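Local coordinates for C protein alpha-antigen (Streptococcus agalactiae, PDB 1YWM) that forms the N-terminal domain of a cell-wall-anchored streptococcal surface protein that may play a role in both virulence and immunity, at residues Thr156-Thr159 against Asp160-Asn164. Sequence-based numbering, arbitrary orientation.
Sequences TIKT and DIDNN
Lys158 is extended at chi1 (169°) but bent at chi2 and chi4, which curls the chain across the side chain of Asp162, four residues on; Asp162 in turn places CG beside its own backbone N, facing back along the helix. The two close an i to i+4 salt bridge, Lys158 NZ to Asp162 OD1 at 2.9 Å, in which OD1 offers its syn lone pair. The other carboxylate oxygen, OD2, is bridged to Arg127 of helix 124-137, so one aspartate ties the turn to a second helix of the three-helix bundle. One position further round, Thr159 and Asn163 run side by side, and Thr159 CG2 touches Asn163 ND2 at 3.6 Å.

Beneath these pairs the alpha-helical ladder is uneven: Ile161 N reaches Ile157 O at 3.0 Å with an N-H...O angle of 164°, whereas the angle at Asn163 N to Thr159 O falls to 133°, a weak bond, while Asn164 N still reaches Asp160 O at 2.8 Å. Asn164, the first residue to leave helical geometry, folds its amide back, and ND2 meets the anti lone pair of Asp160 OD1 at 2.9 Å, with OD1 nearly in the plane of the Asn164 amide. Ile157 and Ile161 are buried and touch both helices 124-137 and 168-182.

Asp162 thus has two cations, while Asp160 OD1 is also bridged to Lys166; these charges probably offset the unfavourable dipole at the C-terminal end of helix 144-163 and so keep both acids ionised.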
ATOM      1  N   THR A 156      -5.837  -7.959  12.923  1.00 14.43           N
ATOM      2  CA  THR A 156      -4.410  -7.653  12.986  1.00 17.65           C
ATOM      3  C   THR A 156      -3.837  -7.410  11.570  1.00 14.53           C
ATOM      4  O   THR A 156      -3.131  -6.404  11.317  1.00 15.01           O
ATOM      5  CB  THR A 156      -3.686  -8.805  13.720  1.00 17.33           C
ATOM      6  OG1 THR A 156      -4.120  -8.821  15.099  1.00 18.28           O
ATOM      7  CG2 THR A 156      -2.179  -8.569  13.764  1.00 23.93           C
ATOM      8  N   ILE A 157      -4.165  -8.313  10.655  1.00 13.43           N
ATOM      9  CA  ILE A 157      -3.764  -8.172   9.270  1.00 12.12           C
ATOM     10  C   ILE A 157      -4.361  -6.899   8.632  1.00 16.22           C
ATOM     11  O   ILE A 157      -3.669  -6.158   7.913  1.00 15.12           O
ATOM     12  CB  ILE A 157      -4.161  -9.429   8.460  1.00 13.00           C
ATOM     13  CG1 ILE A 157      -3.310 -10.633   8.943  1.00 12.67           C
ATOM     14  CG2 ILE A 157      -3.893  -9.171   6.963  1.00 19.29           C
ATOM     15  CD1 ILE A 157      -3.702 -12.031   8.402  1.00 12.45           C
ATOM     16  N   LYS A 158      -5.649  -6.662   8.860  1.00 14.88           N
ATOM     17  CA  LYS A 158      -6.296  -5.512   8.229  1.00 16.71           C
ATOM     18  C   LYS A 158      -5.689  -4.194   8.737  1.00 16.84           C
ATOM     19  O   LYS A 158      -5.430  -3.280   7.954  1.00 15.67           O
ATOM     20  CB  LYS A 158      -7.820  -5.568   8.444  1.00 16.43           C
ATOM     21  CG  LYS A 158      -8.606  -4.278   8.069  1.00 22.09           C
ATOM     22  CD  LYS A 158      -9.089  -4.303   6.643  1.00 27.98           C
ATOM     23  CE  LYS A 158     -10.287  -3.326   6.367  1.00 34.79           C
ATOM     24  NZ  LYS A 158     -10.318  -2.032   7.142  1.00 27.50           N
ATOM     25  N   THR A 159      -5.463  -4.102  10.037  1.00 12.10           N
ATOM     26  CA  THR A 159      -4.806  -2.904  10.608  1.00 13.05           C
ATOM     27  C   THR A 159      -3.426  -2.651   9.967  1.00 19.67           C
ATOM     28  O   THR A 159      -3.084  -1.519   9.605  1.00 16.02           O
ATOM     29  CB  THR A 159      -4.712  -3.063  12.138  1.00 20.60           C
ATOM     30  OG1 THR A 159      -6.044  -3.066  12.667  1.00 18.89           O
ATOM     31  CG2 THR A 159      -4.071  -1.833  12.786  1.00 23.55           C
ATOM     32  N   ASP A 160      -2.683  -3.733   9.791  1.00 14.94           N
ATOM     33  CA  ASP A 160      -1.342  -3.710   9.216  1.00 16.09           C
ATOM     34  C   ASP A 160      -1.349  -3.187   7.758  1.00 18.33           C
ATOM     35  O   ASP A 160      -0.624  -2.239   7.431  1.00 20.39           O
ATOM     36  CB  ASP A 160      -0.768  -5.116   9.333  1.00 15.91           C
ATOM     37  CG  ASP A 160       0.677  -5.216   8.861  1.00 24.75           C
ATOM     38  OD1 ASP A 160       1.394  -4.201   8.812  1.00 19.67           O
ATOM     39  OD2 ASP A 160       1.174  -6.292   8.524  1.00 15.31           O
ATOM     40  N   ILE A 161      -2.223  -3.734   6.912  1.00 14.27           N
ATOM     41  CA  ILE A 161      -2.252  -3.302   5.524  1.00 12.97           C
ATOM     42  C   ILE A 161      -2.899  -1.925   5.373  1.00 15.27           C
ATOM     43  O   ILE A 161      -2.625  -1.227   4.394  1.00 13.82           O
ATOM     44  CB  ILE A 161      -2.860  -4.354   4.571  1.00 16.46           C
ATOM     45  CG1 ILE A 161      -4.350  -4.630   4.887  1.00 12.53           C
ATOM     46  CG2 ILE A 161      -1.971  -5.651   4.552  1.00 16.49           C
ATOM     47  CD1 ILE A 161      -5.033  -5.565   3.843  1.00 14.61           C
ATOM     48  N   ASP A 162      -3.728  -1.522   6.336  1.00 10.26           N
ATOM     49  CA  ASP A 162      -4.339  -0.191   6.263  1.00 18.24           C
ATOM     50  C   ASP A 162      -3.278   0.860   6.541  1.00 19.19           C
ATOM     51  O   ASP A 162      -3.317   1.962   6.007  1.00 14.62           O
ATOM     52  CB  ASP A 162      -5.487  -0.028   7.277  1.00 16.64           C
ATOM     53  CG  ASP A 162      -6.774  -0.672   6.806  1.00 20.34           C
ATOM     54  OD1 ASP A 162      -7.711  -0.820   7.627  1.00 23.89           O
ATOM     55  OD2 ASP A 162      -6.943  -1.048   5.634  1.00 17.61           O
ATOM     56  N   ASN A 163      -2.356   0.522   7.406  1.00 16.28           N
ATOM     57  CA  ASN A 163      -1.400   1.514   7.914  1.00 20.05           C
ATOM     58  C   ASN A 163      -0.015   1.475   7.287  1.00 21.65           C
ATOM     59  O   ASN A 163       0.667   2.493   7.229  1.00 20.43           O
ATOM     60  CB  ASN A 163      -1.302   1.395   9.435  1.00 15.25           C
ATOM     61  CG  ASN A 163      -2.596   1.855  10.136  1.00 22.41           C
ATOM     62  OD1 ASN A 163      -3.296   2.737   9.646  1.00 27.18           O
ATOM     63  ND2 ASN A 163      -2.890   1.276  11.286  1.00 23.61           N
ATOM     64  N   ASN A 164       0.394   0.310   6.801  1.00 13.95           N
ATOM     65  CA  ASN A 164       1.813   0.073   6.504  1.00 17.50           C
ATOM     66  C   ASN A 164       1.992  -0.419   5.081  1.00 16.36           C
ATOM     67  O   ASN A 164       1.213  -1.254   4.593  1.00 17.00           O
ATOM     68  CB  ASN A 164       2.447  -0.936   7.492  1.00 14.51           C
ATOM     69  CG  ASN A 164       2.289  -0.540   8.941  1.00 22.49           C
ATOM     70  OD1 ASN A 164       2.604   0.585   9.349  1.00 18.38           O
ATOM     71  ND2 ASN A 164       1.829  -1.496   9.760  1.00 17.44           N
TER